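'Carboxyl esterase 2 (Tuber melanosporum Mel28, PDB 5MIF) probably hydrolyses carboxylic esters, as an alpha/beta-hydrolase-fold enzyme resembling archaeal carboxylesterases. Local coordinates at residues P56-R61 with W120-P125; V146-T151 with E161-A166; P209-Q214 with K275-L280; A268-L273 with G297-K302. One frame throughout, in Å; residues are numbered along the deposited sequence.

Contact 1 of 4, residues P56-R61 with W120-P125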
# COMPACT_ATOMS: atom_id res chain seq x y z
N PRO A 56 19.13 -25.93 21.18
CA PRO A 56 20.34 -25.39 20.54
C PRO A 56 20.04 -24.79 19.16
O PRO A 56 19.18 -25.31 18.44
CB PRO A 56 21.25 -26.61 20.42
CG PRO A 56 20.31 -27.76 20.31
CD PRO A 56 19.10 -27.40 21.14
N LEU A 57 20.75 -23.73 18.80
CA LEU A 57 20.60 -23.13 17.47
C LEU A 57 21.32 -23.99 16.44
O LEU A 57 22.40 -24.52 16.72
CB LEU A 57 21.15 -21.70 17.48
CG LEU A 57 20.38 -20.75 18.40
CD1 LEU A 57 21.12 -19.43 18.55
CD2 LEU A 57 18.99 -20.52 17.83
N PRO A 58 20.76 -24.10 15.23
CA PRO A 58 21.42 -24.77 14.10
C PRO A 58 22.73 -24.08 13.74
O PRO A 58 22.88 -22.89 14.04
CB PRO A 58 20.41 -24.63 12.96
CG PRO A 58 19.10 -24.34 13.63
CD PRO A 58 19.44 -23.56 14.86
N GLU A 59 23.67 -24.77 13.13
CA GLU A 59 24.88 -24.07 12.75
C GLU A 59 24.74 -23.58 11.31
O GLU A 59 25.49 -22.72 10.85
CB GLU A 59 26.14 -24.94 12.93
CG GLU A 59 27.46 -24.19 12.67
CD GLU A 59 27.70 -22.96 13.57
OE1 GLU A 59 26.99 -22.77 14.59
OE2 GLU A 59 28.61 -22.16 13.24
N ILE A 60 23.73 -24.07 10.61
CA ILE A 60 23.37 -23.44 9.36
C ILE A 60 22.25 -22.45 9.66
O ILE A 60 21.19 -22.83 10.13
CB ILE A 60 22.95 -24.46 8.30
CG1 ILE A 60 24.15 -25.33 7.93
CG2 ILE A 60 22.35 -23.77 7.08
CD1 ILE A 60 25.40 -24.54 7.60
N ARG A 61 22.52 -21.16 9.43
CA ARG A 61 21.56 -20.11 9.78
C ARG A 61 20.85 -19.55 8.55
O ARG A 61 19.88 -18.78 8.67
CB ARG A 61 22.24 -18.98 10.54
CG ARG A 61 23.00 -19.37 11.80
CD ARG A 61 22.05 -19.76 12.92
NE ARG A 61 22.79 -20.06 14.14
CZ ARG A 61 23.14 -19.14 15.04
NH1 ARG A 61 22.78 -17.87 14.89
NH2 ARG A 61 23.83 -19.50 16.12
N TRP A 120 17.94 -11.28 14.07
CA TRP A 120 19.39 -11.15 14.30
C TRP A 120 20.10 -12.50 14.43
O TRP A 120 21.33 -12.52 14.48
CB TRP A 120 19.69 -10.29 15.55
CG TRP A 120 19.10 -8.92 15.49
CD1 TRP A 120 19.55 -7.85 14.75
CD2 TRP A 120 17.94 -8.46 16.19
NE1 TRP A 120 18.73 -6.76 14.94
CE2 TRP A 120 17.74 -7.10 15.83
CE3 TRP A 120 17.04 -9.06 17.08
CZ2 TRP A 120 16.68 -6.34 16.33
CZ3 TRP A 120 15.99 -8.29 17.59
CH2 TRP A 120 15.82 -6.95 17.22
N VAL A 121 19.34 -13.60 14.46
CA VAL A 121 19.86 -14.97 14.60
C VAL A 121 19.92 -15.74 13.28
O VAL A 121 20.82 -16.55 13.08
CB VAL A 121 19.00 -15.82 15.56
CG1 VAL A 121 19.79 -17.03 16.06
CG2 VAL A 121 18.51 -15.00 16.72
N PHE A 122 18.94 -15.50 12.41
CA PHE A 122 18.83 -16.22 11.13
C PHE A 122 18.87 -15.30 9.91
O PHE A 122 18.76 -14.07 10.03
CB PHE A 122 17.54 -17.05 11.08
CG PHE A 122 17.42 -18.04 12.20
CD1 PHE A 122 18.29 -19.11 12.28
CD2 PHE A 122 16.44 -17.90 13.17
CE1 PHE A 122 18.19 -20.03 13.31
CE2 PHE A 122 16.33 -18.82 14.21
CZ PHE A 122 17.21 -19.89 14.28
N GLY A 123 18.99 -15.91 8.74
CA GLY A 123 18.89 -15.19 7.49
C GLY A 123 20.24 -15.02 6.83
O GLY A 123 21.28 -15.29 7.43
N GLY A 124 20.21 -14.56 5.58
CA GLY A 124 21.40 -14.37 4.78
C GLY A 124 20.94 -14.35 3.33
O GLY A 124 19.74 -14.35 3.08
N PRO A 125 21.89 -14.37 2.38
CA PRO A 125 21.53 -14.25 0.97
C PRO A 125 20.62 -15.36 0.45
O PRO A 125 19.82 -15.10 -0.45
CB PRO A 125 22.89 -14.29 0.26
CG PRO A 125 23.82 -14.97 1.23
CD PRO A 125 23.34 -14.53 2.58
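Polar bonds between R61 and V121-G123 fasten the two loops at two points. The backbone carbonyl of R61 is one: its O accepts from G123 N at 3.0 Å, and the N-H points almost straight at it (168°). The guanidinium supplies the other: R61 NH1 lies 3.0 Å from V121 O, in the carbonyl plane and on a lone pair. An internal bond steadies the arginine, R61 NE reaching back 2.8 Å to P58 O, nearly along the C=O axis. Both acceptors lie at the guanidinium edge and so hold the group against rotation; NH1 also bonds to T151 O. A bend at chi2 (-71°) folds the side chain so that it can serve its own loop and V121 together. A leucine in place of R61 would probably leave V121 O, T151 O and P58 O without these donors and let the 56-61 turn shift.

W120 directly follows a His-Gly-Gly-Gly sequence which, as in hormone-sensitive-lipase-like alpha/beta hydrolases, probably shapes the oxyanion hole. The contact joins the loop just after this sequence to the loop between helix 37-47 and strand 75-82.

Apolar contacts fill in beside the bonds. L57 divides its methyls: CD1 meets V121 CG1 at 3.7 Å, crossing it at about a right angle, whereas CD2 lies 4.0 Å from F122 CZ. P58 CD approaches the edge of the F122 ring, 4.1 Å from CE1, and R61 CD comes obliquely to CD1 of the same ring at 3.9 Å. F53 adds an edge-to-face partner to F122.

Contact 2 of 4, residues V146-T151 with E161-A166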
# COMPACT_ATOMS: atom_id res chain seq x y z
N VAL A 146 23.96 -6.79 2.94
CA VAL A 146 24.95 -6.93 3.99
C VAL A 146 24.72 -8.20 4.80
O VAL A 146 23.70 -8.37 5.44
CB VAL A 146 24.94 -5.72 4.93
CG1 VAL A 146 26.01 -5.90 6.00
CG2 VAL A 146 25.19 -4.44 4.13
N ASP A 147 25.69 -9.11 4.73
CA ASP A 147 25.60 -10.39 5.43
C ASP A 147 26.30 -10.29 6.78
O ASP A 147 27.36 -10.88 6.99
CB ASP A 147 26.20 -11.50 4.55
CG ASP A 147 25.81 -12.90 4.99
OD1 ASP A 147 24.89 -13.07 5.82
OD2 ASP A 147 26.43 -13.86 4.48
N TYR A 148 25.72 -9.50 7.67
CA TYR A 148 26.33 -9.21 8.97
C TYR A 148 26.39 -10.47 9.86
O TYR A 148 25.65 -11.44 9.64
CB TYR A 148 25.55 -8.09 9.67
CG TYR A 148 24.08 -8.43 9.83
CD1 TYR A 148 23.63 -9.12 10.94
CD2 TYR A 148 23.15 -8.07 8.85
CE1 TYR A 148 22.29 -9.43 11.09
CE2 TYR A 148 21.80 -8.39 8.99
CZ TYR A 148 21.38 -9.07 10.11
OH TYR A 148 20.04 -9.39 10.26
N THR A 149 27.24 -10.44 10.88
CA THR A 149 27.39 -11.60 11.76
C THR A 149 26.16 -11.81 12.65
O THR A 149 25.62 -10.86 13.22
CB THR A 149 28.62 -11.45 12.65
OG1 THR A 149 29.76 -11.18 11.83
CG2 THR A 149 28.86 -12.72 13.46
N LEU A 150 25.72 -13.05 12.75
CA LEU A 150 24.50 -13.38 13.50
C LEU A 150 24.75 -13.61 15.00
O LEU A 150 25.85 -13.99 15.40
CB LEU A 150 23.85 -14.61 12.88
CG LEU A 150 23.54 -14.41 11.39
CD1 LEU A 150 23.14 -15.70 10.69
CD2 LEU A 150 22.41 -13.40 11.23
N THR A 151 23.73 -13.40 15.81
CA THR A 151 23.81 -13.72 17.23
C THR A 151 23.76 -15.24 17.43
O THR A 151 23.21 -15.96 16.59
CB THR A 151 22.66 -13.07 18.02
OG1 THR A 151 21.42 -13.63 17.59
CG2 THR A 151 22.64 -11.56 17.81
N GLU A 161 26.95 -1.81 13.76
CA GLU A 161 28.17 -1.15 13.32
C GLU A 161 28.76 -1.82 12.08
O GLU A 161 29.41 -1.16 11.27
CB GLU A 161 29.20 -1.09 14.45
CG GLU A 161 28.77 -0.22 15.65
CD GLU A 161 28.70 1.27 15.34
OE1 GLU A 161 29.20 1.71 14.28
OE2 GLU A 161 28.17 2.03 16.18
N GLN A 162 28.54 -3.13 11.95
CA GLN A 162 28.95 -3.81 10.72
C GLN A 162 28.20 -3.21 9.54
O GLN A 162 28.79 -2.87 8.52
CB GLN A 162 28.66 -5.31 10.80
CG GLN A 162 29.65 -6.12 11.64
CD GLN A 162 29.38 -7.61 11.57
OE1 GLN A 162 28.24 -8.05 11.70
NE2 GLN A 162 30.43 -8.39 11.32
N CYS A 163 26.88 -3.08 9.70
CA CYS A 163 26.02 -2.54 8.65
C CYS A 163 26.40 -1.10 8.35
O CYS A 163 26.51 -0.71 7.19
CB CYS A 163 24.56 -2.61 9.07
SG CYS A 163 23.93 -4.28 9.10
N TYR A 164 26.61 -0.32 9.40
CA TYR A 164 27.05 1.06 9.22
C TYR A 164 28.38 1.09 8.47
O TYR A 164 28.52 1.85 7.51
CB TYR A 164 27.16 1.79 10.56
CG TYR A 164 27.68 3.19 10.39
CD1 TYR A 164 26.83 4.21 10.01
CD2 TYR A 164 29.02 3.49 10.58
CE1 TYR A 164 27.30 5.50 9.84
CE2 TYR A 164 29.50 4.77 10.41
CZ TYR A 164 28.64 5.77 10.03
OH TYR A 164 29.12 7.06 9.86
N ALA A 165 29.35 0.27 8.89
CA ALA A 165 30.68 0.30 8.26
C ALA A 165 30.66 -0.14 6.79
O ALA A 165 31.40 0.41 5.96
CB ALA A 165 31.67 -0.59 9.06
N ALA A 166 29.81 -1.11 6.47
CA ALA A 166 29.65 -1.56 5.09
C ALA A 166 29.10 -0.44 4.21
O ALA A 166 29.53 -0.26 3.07
CB ALA A 166 28.75 -2.79 5.03
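In the beta-alpha-beta crossover of the alpha/beta hydrolase fold where helix 158-173 follows strand 142-147 and leads on towards strand 184-189, V146, Y148 and T149 meet Q162, C163 and A166. The Q162 amide clasps T149 twice. Its OE1 takes the backbone N-H of T149 at 2.7 Å, with the donor tilted 17° from the amide carbonyl plane, and its NE2 donates a hydrogen bond to T149 OG1 at 2.9 Å, close to the amide plane. The Q162 chain runs extended beyond CG, which carries the amide from the helix to the loop after the strand; two bonds on opposite ends of the amide fix its rotation in a buried setting. Were Q162 an alanine, the T149 N-H and hydroxyl would probably lose both partners, releasing the loop after the strand.

Further along, packing is apolar. V146 sends CG2 to A166 CB at 4.0 Å and CG1 to the sulfur of C163 at 4.1 Å. CG of Y148 sits between the backbone N and the carbonyl carbon (chi1 56°), which turns the ring toward H116, which stacks on it and whose O binds the phenol. C163 SG makes an oblique sulfur-aromatic contact with that ring, 4.7 Å from its centroid and 46° off the normal, nearest to CD2.

Contact 3 of 4, residues P209-Q214 with K275-L280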
# COMPACT_ATOMS: atom_id res chain seq x y z
N PRO A 209 26.69 10.50 4.91
CA PRO A 209 25.53 10.53 4.00
C PRO A 209 24.40 9.54 4.30
O PRO A 209 24.63 8.34 4.58
CB PRO A 209 26.16 10.23 2.63
CG PRO A 209 27.54 10.77 2.75
CD PRO A 209 27.96 10.48 4.17
N LEU A 210 23.19 10.07 4.27
CA LEU A 210 21.94 9.33 4.39
C LEU A 210 21.47 8.86 3.03
O LEU A 210 21.83 9.45 2.03
CB LEU A 210 20.85 10.21 5.02
CG LEU A 210 20.89 10.46 6.52
CD1 LEU A 210 19.93 11.59 6.86
CD2 LEU A 210 20.53 9.17 7.30
N PRO A 211 20.65 7.80 2.99
CA PRO A 211 20.09 7.40 1.70
C PRO A 211 19.03 8.39 1.22
O PRO A 211 18.51 9.13 2.05
CB PRO A 211 19.48 6.03 2.00
CG PRO A 211 19.02 6.16 3.43
CD PRO A 211 20.12 6.98 4.10
N LYS A 212 18.70 8.38 -0.07
CA LYS A 212 17.64 9.24 -0.59
C LYS A 212 16.28 8.75 -0.12
O LYS A 212 15.32 9.52 -0.02
CB LYS A 212 17.68 9.29 -2.12
CG LYS A 212 18.42 10.49 -2.70
CD LYS A 212 18.32 10.48 -4.21
CE LYS A 212 19.34 11.41 -4.85
NZ LYS A 212 19.22 11.33 -6.33
N PHE A 213 16.19 7.46 0.15
CA PHE A 213 14.91 6.84 0.43
C PHE A 213 15.10 5.58 1.27
O PHE A 213 16.05 4.83 1.06
CB PHE A 213 14.19 6.52 -0.89
CG PHE A 213 12.79 6.02 -0.71
CD1 PHE A 213 11.82 6.82 -0.12
CD2 PHE A 213 12.43 4.76 -1.16
CE1 PHE A 213 10.53 6.36 0.04
CE2 PHE A 213 11.13 4.29 -1.02
CZ PHE A 213 10.18 5.10 -0.40
N GLN A 214 14.21 5.37 2.23
CA GLN A 214 14.33 4.25 3.15
C GLN A 214 13.02 3.50 3.23
O GLN A 214 11.96 4.12 3.36
CB GLN A 214 14.77 4.74 4.55
CG GLN A 214 14.70 3.68 5.67
CD GLN A 214 15.23 4.19 7.01
OE1 GLN A 214 16.19 3.64 7.56
NE2 GLN A 214 14.58 5.23 7.55
N LYS A 275 15.71 14.44 11.23
CA LYS A 275 16.68 14.41 10.14
C LYS A 275 16.65 13.10 9.35
O LYS A 275 17.49 12.89 8.46
CB LYS A 275 18.10 14.64 10.67
CG LYS A 275 18.30 16.02 11.32
CD LYS A 275 19.74 16.25 11.73
CE LYS A 275 19.87 17.51 12.57
NZ LYS A 275 21.15 17.57 13.35
N PHE A 276 15.69 12.23 9.63
CA PHE A 276 15.60 10.96 8.90
C PHE A 276 15.32 11.17 7.42
O PHE A 276 14.75 12.19 7.03
CB PHE A 276 14.53 10.04 9.50
CG PHE A 276 15.08 8.92 10.32
CD1 PHE A 276 16.08 9.14 11.25
CD2 PHE A 276 14.63 7.62 10.14
CE1 PHE A 276 16.60 8.09 12.00
CE2 PHE A 276 15.15 6.56 10.88
CZ PHE A 276 16.13 6.80 11.81
N PRO A 277 15.75 10.23 6.58
CA PRO A 277 15.46 10.32 5.16
C PRO A 277 13.98 10.06 4.93
O PRO A 277 13.34 9.51 5.83
CB PRO A 277 16.32 9.20 4.55
CG PRO A 277 16.38 8.18 5.64
CD PRO A 277 16.45 8.97 6.92
N GLU A 278 13.43 10.44 3.79
CA GLU A 278 12.04 10.10 3.55
C GLU A 278 11.88 8.58 3.56
O GLU A 278 12.70 7.83 3.02
CB GLU A 278 11.48 10.75 2.29
CG GLU A 278 11.77 10.15 0.97
CD GLU A 278 10.80 10.71 -0.07
OE1 GLU A 278 9.64 10.99 0.29
OE2 GLU A 278 11.21 10.89 -1.24
N THR A 279 10.83 8.15 4.25
CA THR A 279 10.68 6.76 4.63
C THR A 279 9.29 6.21 4.31
O THR A 279 8.27 6.86 4.55
CB THR A 279 10.95 6.63 6.13
OG1 THR A 279 12.33 6.95 6.39
CG2 THR A 279 10.62 5.24 6.63
N LEU A 280 9.26 5.00 3.75
CA LEU A 280 8.03 4.26 3.58
C LEU A 280 8.00 3.09 4.58
O LEU A 280 8.91 2.25 4.59
CB LEU A 280 7.89 3.74 2.15
CG LEU A 280 6.83 2.66 1.91
CD1 LEU A 280 5.41 3.19 2.12
CD2 LEU A 280 6.97 2.09 0.52
O HOH W 1 15.39 11.94 2.01
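F213 and E278 meet with their flat groups almost perpendicular, the ring and carboxylate planes being 86° apart. E278 CG sits in the plane of the ring at its edge, 3.5 Å from F213 CD1, so of the glutamate side chain the aliphatic CG does the touching. With CG anti to the backbone N of F213 (chi1 -173°), the ring extends along the neighbouring strand, and its CZ comes obliquely to L280 CB at 3.7 Å. K341 and A345 of helix 329-345 also pack on this phenylalanine.

Q214 and T279 lie side by side and point the same way, as expected of a parallel bridge pair. Their strands, 213-217 and 279-284, are neighbours in the central sheet of the alpha/beta hydrolase fold, and the strands pair here: Q214 N donates to E278 O at 3.0 Å, and L280 N donates to Q214 O at 2.9 Å. One residue thus bonds on both sides of T279, the pattern that marks parallel strands. The T279 hydroxyl turns back along its own segment, donating a hydrogen bond to P277 O at 2.8 Å from 41° above the carbonyl plane.

Toward the N-terminal side of this pair, two prolines and a leucine pack together. P211 and P277 cross obliquely, with P211 CG 4.0 Å from P277 CG. L210 stands at about a right angle to P277, placing L210 CD2 4.1 Å from P277 CD. A water bridges the backbones, accepting from E278 N at 3.0 Å and donating to K212 O.

Contact 4 of 4, residues A268-L273 with G297-K302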
# COMPACT_ATOMS: atom_id res chain seq x y z
N ALA A 268 14.78 7.42 19.72
CA ALA A 268 15.73 8.48 19.42
C ALA A 268 15.10 9.83 19.72
O ALA A 268 13.89 9.93 19.91
CB ALA A 268 16.18 8.40 17.97
N SER A 269 15.92 10.87 19.79
CA SER A 269 15.42 12.21 20.08
C SER A 269 14.66 12.79 18.89
O SER A 269 14.87 12.39 17.74
CB SER A 269 16.56 13.14 20.45
OG SER A 269 17.32 13.49 19.30
N ASP A 270 13.76 13.73 19.19
CA ASP A 270 13.08 14.52 18.17
C ASP A 270 14.08 15.15 17.21
O ASP A 270 13.87 15.15 15.99
CB ASP A 270 12.22 15.62 18.82
CG ASP A 270 10.90 15.10 19.33
OD1 ASP A 270 10.62 13.90 19.14
OD2 ASP A 270 10.15 15.89 19.95
N GLU A 271 15.16 15.68 17.76
CA GLU A 271 16.14 16.39 16.95
C GLU A 271 16.83 15.48 15.93
O GLU A 271 17.08 15.88 14.80
CB GLU A 271 17.18 17.05 17.86
CG GLU A 271 18.32 17.74 17.10
CD GLU A 271 19.43 18.23 18.02
OE1 GLU A 271 19.12 18.71 19.14
OE2 GLU A 271 20.62 18.16 17.62
N ASP A 272 17.13 14.25 16.34
CA ASP A 272 17.74 13.28 15.42
C ASP A 272 16.74 12.75 14.39
O ASP A 272 17.02 12.74 13.20
CB ASP A 272 18.34 12.11 16.19
CG ASP A 272 19.59 12.49 16.96
OD1 ASP A 272 20.25 13.50 16.60
OD2 ASP A 272 19.89 11.78 17.94
N LEU A 273 15.57 12.32 14.86
CA LEU A 273 14.56 11.71 13.99
C LEU A 273 14.07 12.67 12.92
O LEU A 273 13.76 12.26 11.81
CB LEU A 273 13.38 11.22 14.81
CG LEU A 273 13.57 9.91 15.55
CD1 LEU A 273 12.22 9.41 16.03
CD2 LEU A 273 14.24 8.88 14.66
N GLY A 297 6.37 5.61 12.45
CA GLY A 297 5.96 6.41 11.32
C GLY A 297 5.24 7.70 11.71
O GLY A 297 5.57 8.77 11.20
N ARG A 298 4.30 7.59 12.65
CA ARG A 298 3.56 8.77 13.13
C ARG A 298 4.53 9.79 13.72
O ARG A 298 4.39 11.00 13.54
CB ARG A 298 2.52 8.39 14.17
CG ARG A 298 1.39 7.55 13.63
CD ARG A 298 0.38 7.26 14.72
NE ARG A 298 -0.82 6.63 14.20
CZ ARG A 298 -1.22 5.40 14.54
NH1 ARG A 298 -0.50 4.68 15.39
NH2 ARG A 298 -2.34 4.90 14.02
N ARG A 299 5.53 9.27 14.42
CA ARG A 299 6.56 10.11 15.00
C ARG A 299 7.38 10.84 13.90
O ARG A 299 7.62 12.04 14.01
CB ARG A 299 7.44 9.27 15.91
CG ARG A 299 8.49 10.04 16.60
CD ARG A 299 8.67 9.62 18.03
NE ARG A 299 9.62 10.56 18.59
CZ ARG A 299 10.81 10.25 19.09
NH1 ARG A 299 11.18 8.97 19.16
NH2 ARG A 299 11.59 11.22 19.54
N LEU A 300 7.75 10.13 12.84
CA LEU A 300 8.43 10.78 11.71
C LEU A 300 7.55 11.84 11.05
O LEU A 300 8.02 12.91 10.66
CB LEU A 300 8.82 9.74 10.65
CG LEU A 300 9.83 8.67 11.04
CD1 LEU A 300 9.99 7.67 9.92
CD2 LEU A 300 11.16 9.34 11.35
N GLN A 301 6.26 11.54 10.93
CA GLN A 301 5.31 12.47 10.32
C GLN A 301 5.23 13.78 11.10
O GLN A 301 5.39 14.86 10.54
CB GLN A 301 3.93 11.85 10.22
CG GLN A 301 3.78 10.89 9.05
CD GLN A 301 2.41 10.26 8.98
OE1 GLN A 301 1.57 10.47 9.86
NE2 GLN A 301 2.16 9.50 7.91
N LYS A 302 5.04 13.66 12.41
CA LYS A 302 4.98 14.80 13.33
C LYS A 302 6.24 15.67 13.29
O LYS A 302 6.17 16.88 13.50
CB LYS A 302 4.75 14.27 14.74
CG LYS A 302 5.02 15.25 15.87
CD LYS A 302 4.71 14.59 17.21
CE LYS A 302 5.55 15.18 18.33
NZ LYS A 302 4.80 15.24 19.61
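R299 reaches from the 297-302 helix to A268, D270 and L273; R298, just before it, bonds instead to E285 of the second subunit. In R299, CG lies anti to the backbone N (chi1 -178°) and the chain bends at chi2, which carries the guanidinium to A268 and D270. It approaches A268 O end-on, with NH2 at 2.7 Å and NH1 at 3.0 Å from that single oxygen, which lies near the guanidinium plane. NH2 also forms a salt bridge with D270 OD1 at 2.9 Å. This bond is straight (171°) and reaches the oxygen on its anti side, 30° out of the carboxylate plane. Over one face of the guanidinium sits L273 CD1, 3.3 Å from NH1 and offset toward the rim.

These partners surround the start of the short helix 270-273. S269 is its N-cap, its OG accepting from D272 N at 3.1 Å, so R299 grips the carbonyl just before the cap and the acid just after it. Both helices flank strand 279-284 in the chain, one leading into it and one leaving it, within the alpha/beta hydrolase fold.

Next comes L300, whose CD2 approaches L273 O at 3.9 Å and whose side chain also packs on F276 and A307.

How the contacts relate
From the N terminus, contact 1 comes first, closing a 58-residue excursion that includes strands 75-82, 90-97 and 109-115. Contact 2 follows in series and closes a short loop, nine residues between its segments, joining the end of strand 142-147 to helix 158-173. The two touch through the backbone bond of T151 N with W120 O, so the loops after strands 109-115 and 142-147 are joined. Contacts 3 and 4, with 60 and 23 residues between their segments, cross along the chain. Contact 3 pairs strands 213-217 and 279-284, contact 4 binds helices 270-273 and 290-302, and T279 packs on L300. Centres of contacts 1 and 4 are about 32 Å apart.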